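Local coordinates for protein catalase (Bacillus pumilus, PDB 4QOQ) that breaks hydrogen peroxide down to water and oxygen at a buried haem, and here also holds a guaiacol molecule, at residues F95-H100 against D110-A115. Residues are numbered along the deposited sequence; the frame is centred on the assembly and turned at random.
Sequences FSTVIH and DPRGFA. With JZ3 (Guaiacol), chain G; HEM (protoporphyrin IX containing Fe), chain E.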
ATOM      1  N   PHE A  95      19.625  17.955  -1.874  1.00 15.68           N
ATOM      2  CA  PHE A  95      19.192  19.296  -1.623  1.00 17.88           C
ATOM      3  C   PHE A  95      17.754  19.474  -1.979  1.00 16.83           C
ATOM      4  O   PHE A  95      17.214  18.788  -2.875  1.00 17.15           O
ATOM      5  CB  PHE A  95      20.012  20.311  -2.449  1.00 18.36           C
ATOM      6  CG  PHE A  95      21.522  20.238  -2.206  1.00 18.81           C
ATOM      7  CD1 PHE A  95      22.092  20.676  -1.040  1.00 17.42           C
ATOM      8  CD2 PHE A  95      22.340  19.674  -3.153  1.00 18.93           C
ATOM      9  CE1 PHE A  95      23.479  20.605  -0.855  1.00 18.80           C
ATOM     10  CE2 PHE A  95      23.723  19.654  -3.014  1.00 19.43           C
ATOM     11  CZ  PHE A  95      24.274  20.058  -1.844  1.00 18.68           C
ATOM     12  N   SER A  96      17.077  20.409  -1.322  1.00 16.45           N
ATOM     13  CA  SER A  96      15.606  20.553  -1.533  1.00 16.53           C
ATOM     14  C   SER A  96      15.105  21.947  -1.094  1.00 16.80           C
ATOM     15  O   SER A  96      15.759  22.645  -0.369  1.00 17.33           O
ATOM     16  CB  SER A  96      14.879  19.453  -0.760  1.00 16.22           C
ATOM     17  OG  SER A  96      15.311  19.450   0.602  1.00 16.13           O
ATOM     18  N   THR A  97      13.894  22.278  -1.549  1.00 15.89           N
ATOM     19  CA  THR A  97      13.063  23.247  -0.905  1.00 17.01           C
ATOM     20  C   THR A  97      12.253  22.564   0.161  1.00 16.97           C
ATOM     21  O   THR A  97      12.556  21.404   0.501  1.00 17.12           O
ATOM     22  CB  THR A  97      12.194  23.997  -1.947  1.00 17.06           C
ATOM     23  OG1 THR A  97      11.316  23.093  -2.596  1.00 16.35           O
ATOM     24  CG2 THR A  97      13.087  24.690  -3.033  1.00 17.91           C
ATOM     25  N   VAL A  98      11.223  23.214   0.699  1.00 15.71           N
ATOM     26  CA  VAL A  98      10.495  22.617   1.800  1.00 15.15           C
ATOM     27  C   VAL A  98       8.983  22.395   1.581  1.00 14.57           C
ATOM     28  O   VAL A  98       8.479  21.287   1.774  1.00 15.96           O
ATOM     29  CB  VAL A  98      10.681  23.421   3.114  1.00 15.78           C
ATOM     30  CG1 VAL A  98       9.889  22.762   4.241  1.00 17.16           C
ATOM     31  CG2 VAL A  98      12.142  23.493   3.514  1.00 18.39           C
ATOM     32  N   ILE A  99       8.263  23.441   1.280  1.00 14.35           N
ATOM     33  CA  ILE A  99       6.843  23.422   1.467  1.00 15.07           C
ATOM     34  C   ILE A  99       6.088  22.905   0.216  1.00 15.60           C
ATOM     35  O   ILE A  99       5.122  22.154   0.370  1.00 14.71           O
ATOM     36  CB  ILE A  99       6.335  24.816   1.904  1.00 15.48           C
ATOM     37  CG1 ILE A  99       6.778  25.050   3.355  1.00 16.61           C
ATOM     38  CG2 ILE A  99       4.862  24.960   1.797  1.00 16.90           C
ATOM     39  CD1 ILE A  99       6.227  24.140   4.454  1.00 19.17           C
ATOM     40  N   HIS A 100       6.471  23.382  -0.940  1.00 15.58           N
ATOM     41  CA  HIS A 100       5.600  23.090  -2.105  1.00 17.87           C
ATOM     42  C   HIS A 100       5.924  21.749  -2.694  1.00 16.18           C
ATOM     43  O   HIS A 100       6.975  21.113  -2.365  1.00 15.48           O
ATOM     44  CB  HIS A 100       5.629  24.234  -3.120  1.00 18.18           C
ATOM     45  CG  HIS A 100       4.968  25.480  -2.620  1.00 20.19           C
ATOM     46  ND1 HIS A 100       3.621  25.736  -2.800  1.00 23.13           N
ATOM     47  CD2 HIS A 100       5.442  26.476  -1.846  1.00 17.21           C
ATOM     48  CE1 HIS A 100       3.328  26.900  -2.239  1.00 18.44           C
ATOM     49  NE2 HIS A 100       4.398  27.346  -1.632  1.00 20.09           N
ATOM     50  N   ASP A 110      12.137  29.762   1.231  1.00 18.94           N
ATOM     51  CA  ASP A 110      12.052  28.548   2.030  1.00 18.51           C
ATOM     52  C   ASP A 110      13.444  28.331   2.564  1.00 16.81           C
ATOM     53  O   ASP A 110      14.411  28.628   1.874  1.00 17.42           O
ATOM     54  CB  ASP A 110      11.675  27.312   1.118  1.00 18.09           C
ATOM     55  CG  ASP A 110      10.301  26.679   1.423  1.00 23.16           C
ATOM     56  OD1 ASP A 110       9.629  27.045   2.433  1.00 25.16           O
ATOM     57  OD2 ASP A 110       9.823  25.809   0.571  1.00 23.11           O
ATOM     58  N   PRO A 111      13.544  27.620   3.701  1.00 18.64           N
ATOM     59  CA  PRO A 111      14.828  26.937   3.966  1.00 19.17           C
ATOM     60  C   PRO A 111      15.122  25.989   2.819  1.00 18.96           C
ATOM     61  O   PRO A 111      14.202  25.608   2.082  1.00 19.03           O
ATOM     62  CB  PRO A 111      14.591  26.206   5.295  1.00 18.70           C
ATOM     63  CG  PRO A 111      13.390  26.890   5.871  1.00 18.54           C
ATOM     64  CD  PRO A 111      12.542  27.269   4.720  1.00 20.18           C
ATOM     65  N   ARG A 112      16.388  25.609   2.675  1.00 17.22           N
ATOM     66  CA  ARG A 112      16.762  24.591   1.735  1.00 18.68           C
ATOM     67  C   ARG A 112      17.291  23.432   2.575  1.00 17.65           C
ATOM     68  O   ARG A 112      18.123  23.618   3.481  1.00 18.75           O
ATOM     69  CB  ARG A 112      17.854  25.090   0.789  1.00 18.14           C
ATOM     70  CG  ARG A 112      17.340  25.528  -0.593  1.00 18.28           C
ATOM     71  CD  ARG A 112      16.308  26.611  -0.520  1.00 17.88           C
ATOM     72  NE  ARG A 112      15.902  27.114  -1.828  1.00 16.75           N
ATOM     73  CZ  ARG A 112      14.916  28.001  -1.986  1.00 17.76           C
ATOM     74  NH1 ARG A 112      14.247  28.491  -0.930  1.00 18.07           N
ATOM     75  NH2 ARG A 112      14.546  28.368  -3.193  1.00 19.61           N
ATOM     76  N   GLY A 113      16.886  22.252   2.190  1.00 16.48           N
ATOM     77  CA  GLY A 113      17.419  21.025   2.750  1.00 16.58           C
ATOM     78  C   GLY A 113      18.785  20.756   2.244  1.00 15.28           C
ATOM     79  O   GLY A 113      19.112  21.071   1.092  1.00 16.97           O
ATOM     80  N   PHE A 114      19.586  20.132   3.120  1.00 15.65           N
ATOM     81  CA  PHE A 114      20.965  19.826   2.879  1.00 17.15           C
ATOM     82  C   PHE A 114      21.226  18.498   3.606  1.00 15.58           C
ATOM     83  O   PHE A 114      21.673  18.499   4.747  1.00 14.36           O
ATOM     84  CB  PHE A 114      21.841  20.940   3.507  1.00 18.62           C
ATOM     85  CG  PHE A 114      23.261  21.019   2.951  1.00 18.28           C
ATOM     86  CD1 PHE A 114      24.072  19.939   2.914  1.00 20.93           C
ATOM     87  CD2 PHE A 114      23.794  22.261   2.555  1.00 20.02           C
ATOM     88  CE1 PHE A 114      25.402  20.036   2.466  1.00 21.15           C
ATOM     89  CE2 PHE A 114      25.108  22.362   2.125  1.00 20.40           C
ATOM     90  CZ  PHE A 114      25.901  21.268   2.057  1.00 19.89           C
ATOM     91  N   ALA A 115      20.886  17.396   2.958  1.00 14.57           N
ATOM     92  CA  ALA A 115      20.906  16.079   3.623  1.00 14.36           C
ATOM     93  C   ALA A 115      22.083  15.293   3.103  1.00 14.87           C
ATOM     94  O   ALA A 115      22.162  15.103   1.877  1.00 15.72           O
ATOM     95  CB  ALA A 115      19.613  15.371   3.355  1.00 13.93           C
TER
HETATM   96  CAA JZ3 G 503       8.832  27.670   5.297  1.00 55.42           C
HETATM   97  OAG JZ3 G 503       9.081  28.681   4.319  1.00 54.35           O
HETATM   98  CAI JZ3 G 503       8.300  29.759   3.934  1.00 57.41           C
HETATM   99  CAF JZ3 G 503       8.360  30.959   4.645  1.00 54.48           C
HETATM  100  CAD JZ3 G 503       7.627  32.079   4.292  1.00 58.01           C
HETATM  101  CAC JZ3 G 503       6.801  32.037   3.179  1.00 66.10           C
HETATM  102  CAE JZ3 G 503       6.698  30.876   2.416  1.00 64.89           C
HETATM  103  CAH JZ3 G 503       7.411  29.705   2.738  1.00 62.37           C
HETATM  104  OAB JZ3 G 503       7.281  28.567   1.960  1.00 59.66           O
HETATM  105  CHA HEM E 501      12.274  15.873   5.144  0.50 15.12           C
HETATM  106  CHB HEM E 501       9.920  15.606   9.393  0.50 15.91           C
HETATM  107  CHC HEM E 501      12.591  19.421  11.025  0.50 15.79           C
HETATM  108  CHD HEM E 501      15.475  18.944   7.160  0.50 15.26           C
HETATM  109  C1A HEM E 501      11.380  15.515   6.142  0.50 15.72           C
HETATM  110  C2A HEM E 501      10.442  14.438   6.050  0.50 15.51           C
HETATM  111  C3A HEM E 501       9.800  14.366   7.258  0.50 15.71           C
HETATM  112  C4A HEM E 501      10.343  15.370   8.086  0.50 16.42           C
HETATM  113  CMA HEM E 501       8.722  13.410   7.763  0.50 15.62           C
HETATM  114  CAA HEM E 501      10.275  13.563   4.829  0.50 14.20           C
HETATM  115  CBA HEM E 501      11.428  12.531   4.782  0.50 13.97           C
HETATM  116  CGA HEM E 501      11.320  11.428   3.739  0.50 14.41           C
HETATM  117  O1A HEM E 501      12.326  10.721   3.441  0.50 14.71           O
HETATM  118  O2A HEM E 501      10.218  11.147   3.243  0.50 12.88           O
HETATM  119  C1B HEM E 501      10.465  16.644  10.183  0.50 16.30           C
HETATM  120  C2B HEM E 501      10.031  16.916  11.542  0.50 15.79           C
HETATM  121  C3B HEM E 501      10.737  17.975  11.997  0.50 15.27           C
HETATM  122  C4B HEM E 501      11.671  18.362  10.905  0.50 16.16           C
HETATM  123  CMB HEM E 501       8.963  16.198  12.329  0.50 15.49           C
HETATM  124  CAB HEM E 501      10.673  18.593  13.346  0.50 15.84           C
HETATM  125  CBB HEM E 501      10.304  17.852  14.420  0.50 16.09           C
HETATM  126  C1C HEM E 501      13.631  19.594  10.128  0.50 15.96           C
HETATM  127  C2C HEM E 501      14.853  20.188  10.445  0.50 15.81           C
HETATM  128  C3C HEM E 501      15.676  20.037   9.357  0.50 15.74           C
HETATM  129  C4C HEM E 501      14.964  19.340   8.370  0.50 15.68           C
HETATM  130  CMC HEM E 501      15.221  20.874  11.757  0.50 15.07           C
HETATM  131  CAC HEM E 501      17.075  20.432   9.268  0.50 15.21           C
HETATM  132  CBC HEM E 501      17.720  20.577  10.400  0.50 16.99           C
HETATM  133  C1D HEM E 501      14.802  18.085   6.320  0.50 14.93           C
HETATM  134  C2D HEM E 501      15.373  17.721   5.028  0.50 14.11           C
HETATM  135  C3D HEM E 501      14.478  16.879   4.463  0.50 14.22           C
HETATM  136  C4D HEM E 501      13.352  16.732   5.418  0.50 15.08           C
HETATM  137  CMD HEM E 501      16.705  18.230   4.463  0.50 14.10           C
HETATM  138  CAD HEM E 501      14.652  16.264   3.083  0.50 13.96           C
HETATM  139  CBD HEM E 501      15.608  15.032   3.098  0.50 13.97           C
HETATM  140  CGD HEM E 501      15.680  14.397   1.711  0.50 13.90           C
HETATM  141  O1D HEM E 501      16.473  14.924   0.881  0.50 12.84           O
HETATM  142  O2D HEM E 501      14.955  13.396   1.409  0.50 13.61           O
HETATM  143  NA  HEM E 501      11.308  16.081   7.418  0.50 16.29           N
HETATM  144  NB  HEM E 501      11.471  17.513   9.891  0.50 16.40           N
HETATM  145  NC  HEM E 501      13.763  19.035   8.928  0.50 16.26           N
HETATM  146  ND  HEM E 501      13.605  17.468   6.530  0.50 16.02           N
HETATM  147 FE   HEM E 501      12.576  17.525   8.113  0.50 20.57          FE
HETATM  148  O   HOH W   1       8.436  25.360  -1.609  1.00 19.05           O
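Phe95 and Phe114 form a non-hydrogen-bonded antiparallel pair whose rings meet in a T-shaped stack: CE1 of Phe95 comes down over the centre of the Phe114 face, the planes turned 79° apart. With CG anti to its own carbonyl carbon (chi1 -57°), the Phe95 side chain runs alongside that of Phe114 and brings its ring edge to the other's face, flat apolar groups suited to a core that Trp259 also shares. Next along, Ser96 and Gly113 pair through two backbone bonds, Gly113 N to Ser96 O at 2.8 Å being the shorter. Glycine suits this place because a side chain would run into Ser96 OG, which is hydrogen-bonded to His57 ND1; Gly113 CA lies 3.4 Å from the haem methyl CMD. Beyond the paired strands, in the loop on each side, Asp110 OD2 takes Ile99 N at 2.9 Å, syn but tilted from the carboxylate plane, Val98 N from higher over the same face, and a water that bridges to His100 N. Asp110 OD1 accepts a hydrogen bond from guaiacol OAB at 2.8 Å. Replacing Asp110 by an alanine would probably leave both amides without their acceptor, let the Val98-Ile99 loop shift, and cost guaiacol this partner. The arrangement is an antiparallel strand pair of the catalase beta-barrel, with Gly113 against the haem and Asp110, in the loop beyond, reaching guaiacol.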